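Local structure of B-agarase (Agarivorans gilvus, 5Z6P) at residues Y298-T303 against G429-G434; D638-N643 against I660-I665; M695-M700 against K752-S757; V703-Y708 against Y759-R764. The protein hydrolyses agarose as a beta-agarase of glycoside hydrolase family 50, presumably by cutting the beta-1,4 glycosidic bonds of the polysaccharide. One frame throughout, in Å; residues are numbered along the deposited sequence.

Contact 1. Residues Y298-T303 against G429-G434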
loop_
_atom_site.group_PDB
_atom_site.type_symbol
_atom_site.label_atom_id
_atom_site.label_comp_id
_atom_site.label_asym_id
_atom_site.label_seq_id
_atom_site.Cartn_x
_atom_site.Cartn_y
_atom_site.Cartn_z
ATOM N N TYR A 298 -19.958 24.505 4.374
ATOM C CA TYR A 298 -20.581 23.230 4.738
ATOM C C TYR A 298 -19.576 22.235 5.279
ATOM O O TYR A 298 -18.486 22.107 4.751
ATOM C CB TYR A 298 -21.298 22.629 3.536
ATOM C CG TYR A 298 -22.400 23.506 3.021
ATOM C CD1 TYR A 298 -23.698 23.389 3.518
ATOM C CD2 TYR A 298 -22.156 24.449 2.034
ATOM C CE1 TYR A 298 -24.707 24.190 3.053
ATOM C CE2 TYR A 298 -23.167 25.248 1.554
ATOM C CZ TYR A 298 -24.441 25.118 2.071
ATOM O OH TYR A 298 -25.437 25.923 1.586
ATOM N N PRO A 299 -19.935 21.514 6.338
ATOM C CA PRO A 299 -18.959 20.542 6.832
ATOM C C PRO A 299 -18.612 19.497 5.763
ATOM O O PRO A 299 -19.443 19.156 4.926
ATOM C CB PRO A 299 -19.662 19.907 8.029
ATOM C CG PRO A 299 -20.737 20.846 8.399
ATOM C CD PRO A 299 -21.155 21.545 7.155
ATOM N N TYR A 300 -17.370 19.025 5.774
ATOM C CA TYR A 300 -16.897 18.164 4.706
ATOM C C TYR A 300 -16.094 16.983 5.244
ATOM O O TYR A 300 -15.312 17.099 6.178
ATOM C CB TYR A 300 -16.081 18.994 3.703
ATOM C CG TYR A 300 -15.550 18.251 2.483
ATOM C CD1 TYR A 300 -16.316 18.126 1.331
ATOM C CD2 TYR A 300 -14.266 17.706 2.479
ATOM C CE1 TYR A 300 -15.833 17.462 0.212
ATOM C CE2 TYR A 300 -13.769 17.042 1.357
ATOM C CZ TYR A 300 -14.562 16.927 0.224
ATOM O OH TYR A 300 -14.085 16.288 -0.883
ATOM N N PHE A 301 -16.338 15.829 4.647
ATOM C CA PHE A 301 -15.604 14.626 4.934
ATOM C C PHE A 301 -15.210 14.034 3.567
ATOM O O PHE A 301 -16.042 13.915 2.669
ATOM C CB PHE A 301 -16.446 13.669 5.771
ATOM C CG PHE A 301 -15.688 12.471 6.293
ATOM C CD1 PHE A 301 -15.015 12.529 7.509
ATOM C CD2 PHE A 301 -15.675 11.273 5.579
ATOM C CE1 PHE A 301 -14.332 11.431 8.000
ATOM C CE2 PHE A 301 -14.993 10.166 6.053
ATOM C CZ PHE A 301 -14.325 10.236 7.266
ATOM N N ALA A 302 -13.935 13.702 3.399
ATOM C CA ALA A 302 -13.410 13.351 2.066
ATOM C C ALA A 302 -13.401 11.853 1.789
ATOM O O ALA A 302 -12.653 11.117 2.408
ATOM C CB ALA A 302 -11.995 13.910 1.889
ATOM N N THR A 303 -14.222 11.404 0.842
ATOM C CA THR A 303 -14.170 10.005 0.418
ATOM C C THR A 303 -13.981 9.946 -1.093
ATOM O O THR A 303 -14.578 10.728 -1.831
ATOM C CB THR A 303 -15.446 9.207 0.821
ATOM O OG1 THR A 303 -16.613 9.850 0.287
ATOM C CG2 THR A 303 -15.566 9.117 2.348
ATOM N N GLY A 429 -21.540 8.420 -4.431
ATOM C CA GLY A 429 -21.526 9.224 -3.222
ATOM C C GLY A 429 -20.184 9.796 -2.786
ATOM O O GLY A 429 -20.112 10.494 -1.778
ATOM N N PHE A 430 -19.115 9.508 -3.531
ATOM C CA PHE A 430 -17.800 9.989 -3.125
ATOM C C PHE A 430 -17.786 11.491 -3.204
ATOM O O PHE A 430 -18.402 12.058 -4.091
ATOM C CB PHE A 430 -16.687 9.404 -3.993
ATOM C CG PHE A 430 -16.370 7.980 -3.685
ATOM C CD1 PHE A 430 -15.929 7.609 -2.422
ATOM C CD2 PHE A 430 -16.522 6.998 -4.657
ATOM C CE1 PHE A 430 -15.632 6.297 -2.145
ATOM C CE2 PHE A 430 -16.224 5.682 -4.379
ATOM C CZ PHE A 430 -15.792 5.327 -3.123
ATOM N N THR A 431 -17.103 12.131 -2.259
ATOM C CA THR A 431 -17.058 13.583 -2.205
ATOM C C THR A 431 -15.819 14.180 -2.854
ATOM O O THR A 431 -15.631 15.406 -2.838
ATOM C CB THR A 431 -17.123 14.083 -0.745
ATOM O OG1 THR A 431 -16.190 13.351 0.054
ATOM C CG2 THR A 431 -18.545 13.888 -0.184
ATOM N N CYS A 432 -14.969 13.318 -3.408
ATOM C CA CYS A 432 -13.788 13.788 -4.119
ATOM C C CYS A 432 -13.212 12.773 -5.072
ATOM O O CYS A 432 -13.567 11.604 -5.055
ATOM C CB CYS A 432 -12.671 14.185 -3.143
ATOM S SG CYS A 432 -11.827 12.764 -2.408
ATOM N N LEU A 433 -12.292 13.277 -5.884
ATOM C CA LEU A 433 -11.319 12.501 -6.613
ATOM C C LEU A 433 -10.040 12.536 -5.778
ATOM O O LEU A 433 -9.622 13.612 -5.335
ATOM C CB LEU A 433 -11.081 13.094 -8.006
ATOM C CG LEU A 433 -12.330 13.357 -8.866
ATOM C CD1 LEU A 433 -11.972 14.070 -10.166
ATOM C CD2 LEU A 433 -13.035 12.063 -9.149
ATOM N N GLY A 434 -9.430 11.372 -5.566
ATOM C CA GLY A 434 -8.310 11.229 -4.664
ATOM C C GLY A 434 -6.952 11.586 -5.237
ATOM O O GLY A 434 -6.856 12.351 -6.181
#

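Contact 2. Residues D638-N643 against I660-I665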
loop_
_atom_site.group_PDB
_atom_site.type_symbol
_atom_site.label_atom_id
_atom_site.label_comp_id
_atom_site.label_asym_id
_atom_site.label_seq_id
_atom_site.Cartn_x
_atom_site.Cartn_y
_atom_site.Cartn_z
ATOM N N ASP A 638 -1.217 21.223 7.276
ATOM C CA ASP A 638 -2.569 21.537 7.649
ATOM C C ASP A 638 -3.313 20.252 8.058
ATOM O O ASP A 638 -4.124 20.255 8.994
ATOM C CB ASP A 638 -3.264 22.247 6.503
ATOM C CG ASP A 638 -2.649 23.607 6.201
ATOM O OD1 ASP A 638 -2.511 24.430 7.117
ATOM O OD2 ASP A 638 -2.309 23.853 5.046
ATOM N N VAL A 639 -3.023 19.164 7.348
ATOM C CA VAL A 639 -3.595 17.860 7.637
ATOM C C VAL A 639 -2.481 16.847 7.578
ATOM O O VAL A 639 -1.679 16.877 6.641
ATOM C CB VAL A 639 -4.695 17.454 6.627
ATOM C CG1 VAL A 639 -5.242 16.062 6.960
ATOM C CG2 VAL A 639 -5.798 18.463 6.582
ATOM N N VAL A 640 -2.421 15.950 8.554
ATOM C CA VAL A 640 -1.428 14.889 8.516
ATOM C C VAL A 640 -2.001 13.701 7.732
ATOM O O VAL A 640 -3.138 13.273 7.984
ATOM C CB VAL A 640 -0.983 14.441 9.926
ATOM C CG1 VAL A 640 0.153 13.450 9.827
ATOM C CG2 VAL A 640 -0.546 15.642 10.773
ATOM N N SER A 641 -1.230 13.202 6.761
ATOM C CA SER A 641 -1.698 12.119 5.904
ATOM C C SER A 641 -0.960 10.823 6.220
ATOM O O SER A 641 0.264 10.820 6.412
ATOM C CB SER A 641 -1.544 12.478 4.419
ATOM O OG SER A 641 -0.235 12.886 4.063
ATOM N N TYR A 642 -1.726 9.740 6.314
ATOM C CA TYR A 642 -1.204 8.394 6.533
ATOM C C TYR A 642 -1.740 7.425 5.468
ATOM O O TYR A 642 -2.881 7.564 5.042
ATOM C CB TYR A 642 -1.601 7.857 7.918
ATOM C CG TYR A 642 -1.338 8.787 9.087
ATOM C CD1 TYR A 642 -2.270 9.749 9.459
ATOM C CD2 TYR A 642 -0.165 8.679 9.832
ATOM C CE1 TYR A 642 -2.030 10.596 10.556
ATOM C CE2 TYR A 642 0.086 9.504 10.909
ATOM C CZ TYR A 642 -0.848 10.469 11.263
ATOM O OH TYR A 642 -0.590 11.293 12.336
ATOM N N ASN A 643 -0.928 6.452 5.056
ATOM C CA ASN A 643 -1.446 5.326 4.263
ATOM C C ASN A 643 -1.560 4.124 5.190
ATOM O O ASN A 643 -0.670 3.889 5.982
ATOM C CB ASN A 643 -0.546 5.001 3.061
ATOM C CG ASN A 643 -0.489 6.125 2.036
ATOM O OD1 ASN A 643 -1.339 7.021 2.011
ATOM N ND2 ASN A 643 0.509 6.067 1.175
ATOM N N ILE A 660 -1.232 14.369 19.439
ATOM C CA ILE A 660 -0.881 15.180 18.278
ATOM C C ILE A 660 -1.988 16.189 18.012
ATOM O O ILE A 660 -1.724 17.351 17.725
ATOM C CB ILE A 660 -0.659 14.296 17.018
ATOM C CG1 ILE A 660 0.458 13.275 17.253
ATOM C CG2 ILE A 660 -0.413 15.137 15.794
ATOM C CD1 ILE A 660 1.804 13.882 17.588
ATOM N N ASP A 661 -3.230 15.715 18.123
ATOM C CA ASP A 661 -4.434 16.524 17.958
ATOM C C ASP A 661 -4.410 17.355 16.681
ATOM O O ASP A 661 -4.620 18.570 16.700
ATOM C CB ASP A 661 -4.656 17.434 19.188
ATOM C CG ASP A 661 -5.979 18.209 19.116
ATOM O OD1 ASP A 661 -6.915 17.729 18.450
ATOM O OD2 ASP A 661 -6.066 19.316 19.679
ATOM N N MET A 662 -4.150 16.672 15.568
ATOM C CA MET A 662 -4.208 17.267 14.240
ATOM C C MET A 662 -5.317 16.592 13.434
ATOM O O MET A 662 -5.551 15.400 13.606
ATOM C CB MET A 662 -2.852 17.116 13.505
ATOM C CG MET A 662 -1.750 18.046 14.009
ATOM S SD MET A 662 -2.043 19.745 13.536
ATOM C CE MET A 662 -1.594 19.682 11.804
ATOM N N PRO A 663 -5.998 17.348 12.552
ATOM C CA PRO A 663 -6.848 16.662 11.582
ATOM C C PRO A 663 -5.988 15.761 10.706
ATOM O O PRO A 663 -4.866 16.145 10.330
ATOM C CB PRO A 663 -7.455 17.796 10.777
ATOM C CG PRO A 663 -6.465 18.900 10.880
ATOM C CD PRO A 663 -5.829 18.771 12.224
ATOM N N SER A 664 -6.497 14.566 10.424
ATOM C CA SER A 664 -5.730 13.535 9.741
ATOM C C SER A 664 -6.517 12.984 8.551
ATOM O O SER A 664 -7.753 13.097 8.510
ATOM C CB SER A 664 -5.374 12.403 10.706
ATOM O OG SER A 664 -4.746 12.901 11.878
ATOM N N ILE A 665 -5.802 12.401 7.587
ATOM C CA ILE A 665 -6.461 11.792 6.434
ATOM C C ILE A 665 -5.777 10.484 5.996
ATOM O O ILE A 665 -4.547 10.372 5.994
ATOM C CB ILE A 665 -6.540 12.805 5.255
ATOM C CG1 ILE A 665 -7.538 12.336 4.189
ATOM C CG2 ILE A 665 -5.142 13.117 4.690
ATOM C CD1 ILE A 665 -7.922 13.430 3.199
HETATM O O HOH W 1 -2.314 12.977 13.105
#

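Contact 3. Residues M695-M700 against K752-S757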
loop_
_atom_site.group_PDB
_atom_site.type_symbol
_atom_site.label_atom_id
_atom_site.label_comp_id
_atom_site.label_asym_id
_atom_site.label_seq_id
_atom_site.Cartn_x
_atom_site.Cartn_y
_atom_site.Cartn_z
ATOM N N MET A 695 -15.650 -5.536 3.787
ATOM C CA MET A 695 -14.467 -5.070 4.484
ATOM C C MET A 695 -14.223 -3.592 4.209
ATOM O O MET A 695 -13.722 -2.887 5.075
ATOM C CB MET A 695 -13.255 -5.924 4.111
ATOM C CG MET A 695 -13.401 -7.357 4.626
ATOM S SD MET A 695 -12.023 -8.443 4.242
ATOM C CE MET A 695 -10.796 -7.839 5.415
ATOM N N PHE A 696 -14.583 -3.125 3.015
ATOM C CA PHE A 696 -14.499 -1.704 2.696
ATOM C C PHE A 696 -15.341 -0.917 3.707
ATOM O O PHE A 696 -14.894 0.088 4.267
ATOM C CB PHE A 696 -14.979 -1.424 1.270
ATOM C CG PHE A 696 -15.021 0.042 0.911
ATOM C CD1 PHE A 696 -16.129 0.822 1.229
ATOM C CD2 PHE A 696 -13.960 0.633 0.235
ATOM C CE1 PHE A 696 -16.172 2.162 0.907
ATOM C CE2 PHE A 696 -13.989 1.982 -0.097
ATOM C CZ PHE A 696 -15.099 2.755 0.247
ATOM N N GLU A 697 -16.556 -1.394 3.941
ATOM C CA GLU A 697 -17.463 -0.706 4.839
ATOM C C GLU A 697 -16.925 -0.711 6.258
ATOM O O GLU A 697 -16.948 0.314 6.920
ATOM C CB GLU A 697 -18.864 -1.337 4.800
ATOM C CG GLU A 697 -19.841 -0.642 5.698
ATOM C CD GLU A 697 -21.284 -0.955 5.357
ATOM O OE1 GLU A 697 -21.545 -2.035 4.796
ATOM O OE2 GLU A 697 -22.145 -0.103 5.647
ATOM N N ARG A 698 -16.438 -1.858 6.717
ATOM C CA ARG A 698 -15.896 -1.968 8.061
ATOM C C ARG A 698 -14.720 -1.005 8.271
ATOM O O ARG A 698 -14.623 -0.344 9.304
ATOM C CB ARG A 698 -15.458 -3.399 8.355
ATOM C CG ARG A 698 -16.598 -4.360 8.705
ATOM C CD ARG A 698 -16.033 -5.725 9.119
ATOM N NE ARG A 698 -16.681 -6.794 8.377
ATOM C CZ ARG A 698 -16.053 -7.827 7.842
ATOM N NH1 ARG A 698 -14.742 -7.965 7.971
ATOM N NH2 ARG A 698 -16.744 -8.727 7.179
ATOM N N TYR A 699 -13.835 -0.929 7.285
ATOM C CA TYR A 699 -12.737 0.028 7.331
ATOM C C TYR A 699 -13.293 1.421 7.490
ATOM O O TYR A 699 -12.912 2.129 8.402
ATOM C CB TYR A 699 -11.859 -0.049 6.074
ATOM C CG TYR A 699 -10.546 0.752 6.160
ATOM C CD1 TYR A 699 -10.528 2.141 6.065
ATOM C CD2 TYR A 699 -9.329 0.099 6.305
ATOM C CE1 TYR A 699 -9.302 2.862 6.123
ATOM C CE2 TYR A 699 -8.115 0.811 6.379
ATOM C CZ TYR A 699 -8.106 2.174 6.286
ATOM O OH TYR A 699 -6.893 2.832 6.351
ATOM N N MET A 700 -14.211 1.813 6.625
ATOM C CA MET A 700 -14.665 3.193 6.624
ATOM C C MET A 700 -15.364 3.635 7.906
ATOM O O MET A 700 -15.208 4.784 8.312
ATOM C CB MET A 700 -15.571 3.446 5.442
ATOM C CG MET A 700 -14.803 3.529 4.144
ATOM S SD MET A 700 -13.537 4.795 4.218
ATOM C CE MET A 700 -14.574 6.235 4.452
ATOM N N LYS A 752 -21.711 3.211 -1.511
ATOM C CA LYS A 752 -22.981 3.919 -1.331
ATOM C C LYS A 752 -23.499 3.868 0.123
ATOM O O LYS A 752 -23.966 4.872 0.646
ATOM C CB LYS A 752 -24.048 3.370 -2.292
ATOM C CG LYS A 752 -23.820 3.798 -3.732
ATOM C CD LYS A 752 -24.953 3.381 -4.631
ATOM C CE LYS A 752 -24.652 3.740 -6.069
ATOM N NZ LYS A 752 -25.850 3.595 -6.935
ATOM N N ARG A 753 -23.405 2.716 0.774
ATOM C CA ARG A 753 -23.780 2.619 2.182
ATOM C C ARG A 753 -22.923 3.553 3.043
ATOM O O ARG A 753 -23.453 4.314 3.834
ATOM C CB ARG A 753 -23.674 1.174 2.684
ATOM C CG ARG A 753 -24.669 0.205 2.006
ATOM C CD ARG A 753 -24.776 -1.101 2.765
ATOM N NE ARG A 753 -23.472 -1.726 2.925
ATOM C CZ ARG A 753 -22.893 -2.509 2.021
ATOM N NH1 ARG A 753 -23.521 -2.797 0.886
ATOM N NH2 ARG A 753 -21.691 -3.006 2.261
ATOM N N VAL A 754 -21.603 3.511 2.872
ATOM C CA VAL A 754 -20.739 4.423 3.606
ATOM C C VAL A 754 -21.079 5.898 3.346
ATOM O O VAL A 754 -21.293 6.675 4.279
ATOM C CB VAL A 754 -19.263 4.201 3.261
ATOM C CG1 VAL A 754 -18.405 5.345 3.854
ATOM C CG2 VAL A 754 -18.791 2.807 3.737
ATOM N N ASN A 755 -21.154 6.256 2.074
ATOM C CA ASN A 755 -21.273 7.643 1.673
ATOM C C ASN A 755 -22.626 8.273 2.015
ATOM O O ASN A 755 -22.709 9.480 2.209
ATOM C CB ASN A 755 -20.999 7.769 0.175
ATOM C CG ASN A 755 -19.511 7.615 -0.166
ATOM O OD1 ASN A 755 -18.644 7.918 0.645
ATOM N ND2 ASN A 755 -19.225 7.157 -1.372
ATOM N N GLN A 756 -23.670 7.452 2.096
ATOM C CA GLN A 756 -24.996 7.957 2.431
ATOM C C GLN A 756 -25.175 8.056 3.941
ATOM O O GLN A 756 -25.975 8.850 4.421
ATOM C CB GLN A 756 -26.100 7.075 1.829
ATOM C CG GLN A 756 -26.374 5.797 2.606
ATOM C CD GLN A 756 -27.649 5.083 2.173
ATOM O OE1 GLN A 756 -28.558 5.704 1.628
ATOM N NE2 GLN A 756 -27.719 3.774 2.425
ATOM N N SER A 757 -24.420 7.270 4.698
ATOM C CA SER A 757 -24.540 7.297 6.148
ATOM C C SER A 757 -23.517 8.194 6.875
ATOM O O SER A 757 -23.806 8.697 7.947
ATOM C CB SER A 757 -24.454 5.872 6.689
ATOM O OG SER A 757 -23.115 5.467 6.878
#

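Contact 4. Residues V703-Y708 against Y759-R764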
loop_
_atom_site.group_PDB
_atom_site.type_symbol
_atom_site.label_atom_id
_atom_site.label_comp_id
_atom_site.label_asym_id
_atom_site.label_seq_id
_atom_site.Cartn_x
_atom_site.Cartn_y
_atom_site.Cartn_z
ATOM N N VAL A 703 -13.015 4.941 10.330
ATOM C CA VAL A 703 -12.440 6.259 10.081
ATOM C C VAL A 703 -13.467 7.333 10.415
ATOM O O VAL A 703 -13.137 8.343 11.040
ATOM C CB VAL A 703 -11.963 6.404 8.625
ATOM C CG1 VAL A 703 -11.370 7.793 8.372
ATOM C CG2 VAL A 703 -10.949 5.294 8.283
ATOM N N VAL A 704 -14.710 7.111 10.001
ATOM C CA VAL A 704 -15.790 8.036 10.307
ATOM C C VAL A 704 -15.937 8.189 11.822
ATOM O O VAL A 704 -16.229 9.277 12.301
ATOM C CB VAL A 704 -17.127 7.582 9.685
ATOM C CG1 VAL A 704 -18.246 8.514 10.081
ATOM C CG2 VAL A 704 -17.011 7.568 8.185
ATOM N N ASP A 705 -15.688 7.107 12.559
ATOM C CA ASP A 705 -15.823 7.103 14.015
ATOM C C ASP A 705 -14.636 7.764 14.722
ATOM O O ASP A 705 -14.709 8.060 15.907
ATOM C CB ASP A 705 -15.976 5.679 14.556
ATOM C CG ASP A 705 -17.384 5.105 14.357
ATOM O OD1 ASP A 705 -18.304 5.853 13.979
ATOM O OD2 ASP A 705 -17.561 3.898 14.588
ATOM N N ASN A 706 -13.531 7.954 14.012
ATOM C CA ASN A 706 -12.348 8.520 14.651
ATOM C C ASN A 706 -12.360 10.034 14.527
ATOM O O ASN A 706 -12.359 10.584 13.425
ATOM C CB ASN A 706 -11.054 7.939 14.068
ATOM C CG ASN A 706 -9.835 8.349 14.865
ATOM O OD1 ASN A 706 -9.538 9.538 14.978
ATOM N ND2 ASN A 706 -9.135 7.373 15.435
ATOM N N PRO A 707 -12.346 10.720 15.668
ATOM C CA PRO A 707 -12.561 12.167 15.641
ATOM C C PRO A 707 -11.348 12.969 15.138
ATOM O O PRO A 707 -11.441 14.184 15.072
ATOM C CB PRO A 707 -12.871 12.496 17.106
ATOM C CG PRO A 707 -12.134 11.459 17.879
ATOM C CD PRO A 707 -12.135 10.210 17.039
ATOM N N TYR A 708 -10.249 12.317 14.778
ATOM C CA TYR A 708 -9.116 13.058 14.222
ATOM C C TYR A 708 -9.044 12.941 12.715
ATOM O O TYR A 708 -8.221 13.597 12.072
ATOM C CB TYR A 708 -7.806 12.586 14.852
ATOM C CG TYR A 708 -7.818 12.808 16.330
ATOM C CD1 TYR A 708 -7.451 14.031 16.860
ATOM C CD2 TYR A 708 -8.242 11.809 17.195
ATOM C CE1 TYR A 708 -7.480 14.253 18.216
ATOM C CE2 TYR A 708 -8.280 12.018 18.552
ATOM C CZ TYR A 708 -7.893 13.248 19.058
ATOM O OH TYR A 708 -7.923 13.472 20.407
ATOM N N TYR A 759 -22.160 11.261 6.800
ATOM C CA TYR A 759 -22.406 12.617 7.234
ATOM C C TYR A 759 -23.355 12.680 8.439
ATOM O O TYR A 759 -23.027 13.325 9.431
ATOM C CB TYR A 759 -22.937 13.462 6.068
ATOM C CG TYR A 759 -21.859 14.117 5.229
ATOM C CD1 TYR A 759 -20.720 14.649 5.817
ATOM C CD2 TYR A 759 -21.984 14.202 3.848
ATOM C CE1 TYR A 759 -19.729 15.267 5.034
ATOM C CE2 TYR A 759 -21.011 14.811 3.072
ATOM C CZ TYR A 759 -19.889 15.344 3.669
ATOM O OH TYR A 759 -18.919 15.931 2.885
ATOM N N PRO A 760 -24.526 12.015 8.366
ATOM C CA PRO A 760 -25.336 12.056 9.585
ATOM C C PRO A 760 -24.681 11.350 10.768
ATOM O O PRO A 760 -24.865 11.799 11.892
ATOM C CB PRO A 760 -26.647 11.359 9.175
ATOM C CG PRO A 760 -26.403 10.748 7.850
ATOM C CD PRO A 760 -25.306 11.529 7.214
ATOM N N LYS A 761 -23.910 10.294 10.536
ATOM C CA LYS A 761 -23.232 9.636 11.653
ATOM C C LYS A 761 -22.159 10.535 12.260
ATOM O O LYS A 761 -22.046 10.646 13.481
ATOM C CB LYS A 761 -22.598 8.323 11.228
ATOM C CG LYS A 761 -22.107 7.516 12.409
ATOM C CD LYS A 761 -20.979 6.575 12.044
ATOM C CE LYS A 761 -21.287 5.785 10.790
ATOM N NZ LYS A 761 -22.453 4.884 10.931
ATOM N N ARG A 762 -21.379 11.173 11.419
ATOM C CA ARG A 762 -20.303 11.995 11.861
ATOM C C ARG A 762 -20.734 13.172 12.669
ATOM O O ARG A 762 -20.254 13.376 13.740
ATOM C CB ARG A 762 -19.507 12.528 10.682
ATOM C CG ARG A 762 -18.320 13.360 11.079
ATOM C CD ARG A 762 -17.090 12.520 11.188
ATOM N NE ARG A 762 -15.979 13.247 11.720
ATOM C CZ ARG A 762 -14.819 12.720 12.032
ATOM N NH1 ARG A 762 -14.619 11.470 11.819
ATOM N NH2 ARG A 762 -13.883 13.479 12.542
ATOM N N PHE A 763 -21.661 13.918 12.098
ATOM C CA PHE A 763 -22.139 15.144 12.649
ATOM C C PHE A 763 -23.362 15.063 13.522
ATOM O O PHE A 763 -24.274 15.836 13.379
ATOM C CB PHE A 763 -22.296 16.152 11.561
ATOM C CG PHE A 763 -21.012 16.478 10.884
ATOM C CD1 PHE A 763 -20.052 17.217 11.520
ATOM C CD2 PHE A 763 -20.765 16.016 9.642
ATOM C CE1 PHE A 763 -18.886 17.504 10.907
ATOM C CE2 PHE A 763 -19.598 16.286 9.027
ATOM C CZ PHE A 763 -18.661 17.045 9.648
ATOM N N ARG A 764 -23.257 14.136 14.467
ATOM C CA ARG A 764 -24.179 13.719 15.496
ATOM C C ARG A 764 -25.288 12.877 15.007
ATOM O O ARG A 764 -25.276 11.715 15.313
ATOM C CB ARG A 764 -24.635 14.837 16.399
ATOM C CG ARG A 764 -23.479 15.675 16.855
ATOM C CD ARG A 764 -23.261 15.549 18.339
ATOM N NE ARG A 764 -22.370 16.563 18.854
ATOM C CZ ARG A 764 -22.447 17.032 20.085
ATOM N NH1 ARG A 764 -23.387 16.589 20.895
ATOM N NH2 ARG A 764 -21.606 17.951 20.499
#

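Contact 1. Residues Y298-T303 against G429-G434
Y300, F301 and T303 of strand 299-305 receive the loop at T431 in what is, consistent with family 50, the (beta/alpha)8 barrel of the catalytic domain. The loop 429-434 leaves helix 413-428 at G429, whose positive phi ends the helix, and its part 429-432 runs at 98° to 300-303. Hydrogen bonds dominate. T431 OG1, held between its own backbone N and carbonyl carbon (chi1 48°), donates to F301 O at 2.7 Å on a lone pair and accepts T303 N at 2.9 Å; one buried hydroxyl thereby links F301 and T303. T303 O receives weak bonds from the backbone N of T431 and of C432, while T303 OG1 turns to N755 OD1 of helix 745-762. Packing is slighter: F430 turns the edge of its ring to T303 CB, 3.6 Å from F430 CD1, and C432 SG lies 4.5 Å from A302 CB. Y300 extends past T431 the other way, and Y300 OH donates to T431 O at 2.6 Å from above the carbonyl plane.

Contact 2. Residues D638-N643 against I660-I665
D638 O meets the ring of P663 at CG, 3.3 Å away, with M662 CE a little farther off. At V639 the CG1 branch, placed anti to the backbone N (chi1 179°), does the touching: it lies 3.4 Å from P663 O and 3.7 Å from I665 CG2. V640 begins the true strand pairing. V640 N donates to P663 O at 3.0 Å and V640 O accepts I665 N at 2.8 Å, while V640 CG2 touches M662 CB, the two side chains crossing at about a right angle. This parallel ladder closes a beta-alpha-beta unit, strand 640-643, helix 657-660 and strand 664-668, as expected of a barrel built from such repeats. S641 pairs with I665, its CB packed on I665 CG2, and its OG is held by L616 O and the N of R619. Y642 N donates almost straight to I665 O at 2.9 Å. The Y642 ring presents its edge to S664 CB, and a water bridges the two hydroxyls, 2.5 Å from Y642 OH and 2.7 Å from S664 OG.

Contact 3. Residues M695-M700 against K752-S757
E697 and R753 form the polar half of this helix pair. The guanidinium approaches side-on and closes on a single oxygen: NE and NH2 of R753 both lie 2.7 Å from E697 OE1, forming a forked salt bridge. Both nitrogens reach that oxygen from the same face of the carboxylate, above its plane, whereas OE1 lies close to the plane of the guanidinium; the two flat groups are 39° apart. E697 CG stands anti to its N (chi1 -179°) and the chain runs on extended, which carries the carboxylate across to the neighbouring helix. The arginine bends at its third torsion to bring NE and NH2 round to it. Two N-H groups on OE1 would probably favour the charged form of the carboxylate.

Helices 689-704 and 745-762 flank strand 709-714 in the sequence and belong to the outer layer of what is, as in the family, a (beta/alpha)8 barrel. Their short segments run nearly side by side, 28° from parallel, with axes 9.7 Å apart.

Apolar contact is concentrated on V754, which projects toward the other helix among F696, E697 and M700. V754 CG2 lies 3.7 Å from M700 CB and 3.9 Å from F696 CE1, and it also lies against E697 CA. V754 CG1 adds M700 CB and, more distantly, M700 CE at 4.0 Å. Both F696 and M700 cross the valine at about a right angle.

Contact 4. Residues V703-Y708 against Y759-R764
V704 and R762 bring the two segments closest, 6.2 Å between their CA atoms, where N706 N bonds back to V703 O, the chain goes on through N706 and P707, and F763 is the first residue beyond helix 745-762.

R762 carries most of the contact. With CG anti to the backbone N (chi1 -178°) and a bend at the second torsion, its guanidinium reaches the backbone of 703-708. R762 NH1 donates to N706 O at 2.9 Å, from above the carbonyl plane, and more weakly to V704 O at 2.8 Å; NH2 gives N706 O a second, weak bond and finds its other partner in W290 O. Thus the arginine ties together carbonyls of the last turn of helix 689-704 and of the loop just after it. At its root, CG of R762 lies over the centre of the F763 ring.

K761 adds an apolar flank. K761 CD packs on V704 CG1 at 3.9 Å and comes 3.4 Å from D705 OD1, while the charged ends stay apart, K761 NZ being 5.2 Å from that oxygen.

The loop also has an internal bond. N706 OD1 accepts Y708 N at 2.9 Å in the plane of its amide, an Asx turn that leads the chain toward strand 709-714. An arginine from one helix holding carbonyls where its neighbour gives way to a loop thus joins two adjacent helices of the outer layer, as befits the (beta/alpha)8 barrel expected of this family.

All four contacts lie in what is probably the catalytic barrel. Contacts 3 and 4 are successive levels of one interface between helices 689-704 and 745-762, their centres about 12 Å apart. Contact 1, about 13 Å from the centre of either, connects with both: T303 OG1 lies 2.8 Å from N755 OD1 in contact 3, and F301 N lies 3.1 Å from Y759 OH in contact 4, both probable hydrogen bonds. Contact 2 reaches the same sheet as contact 1, with centres about 16 Å apart, but does not touch it; strand 709-714 lies between. It joins contact 4 through S664 N and Y708 O, 2.6 Å apart.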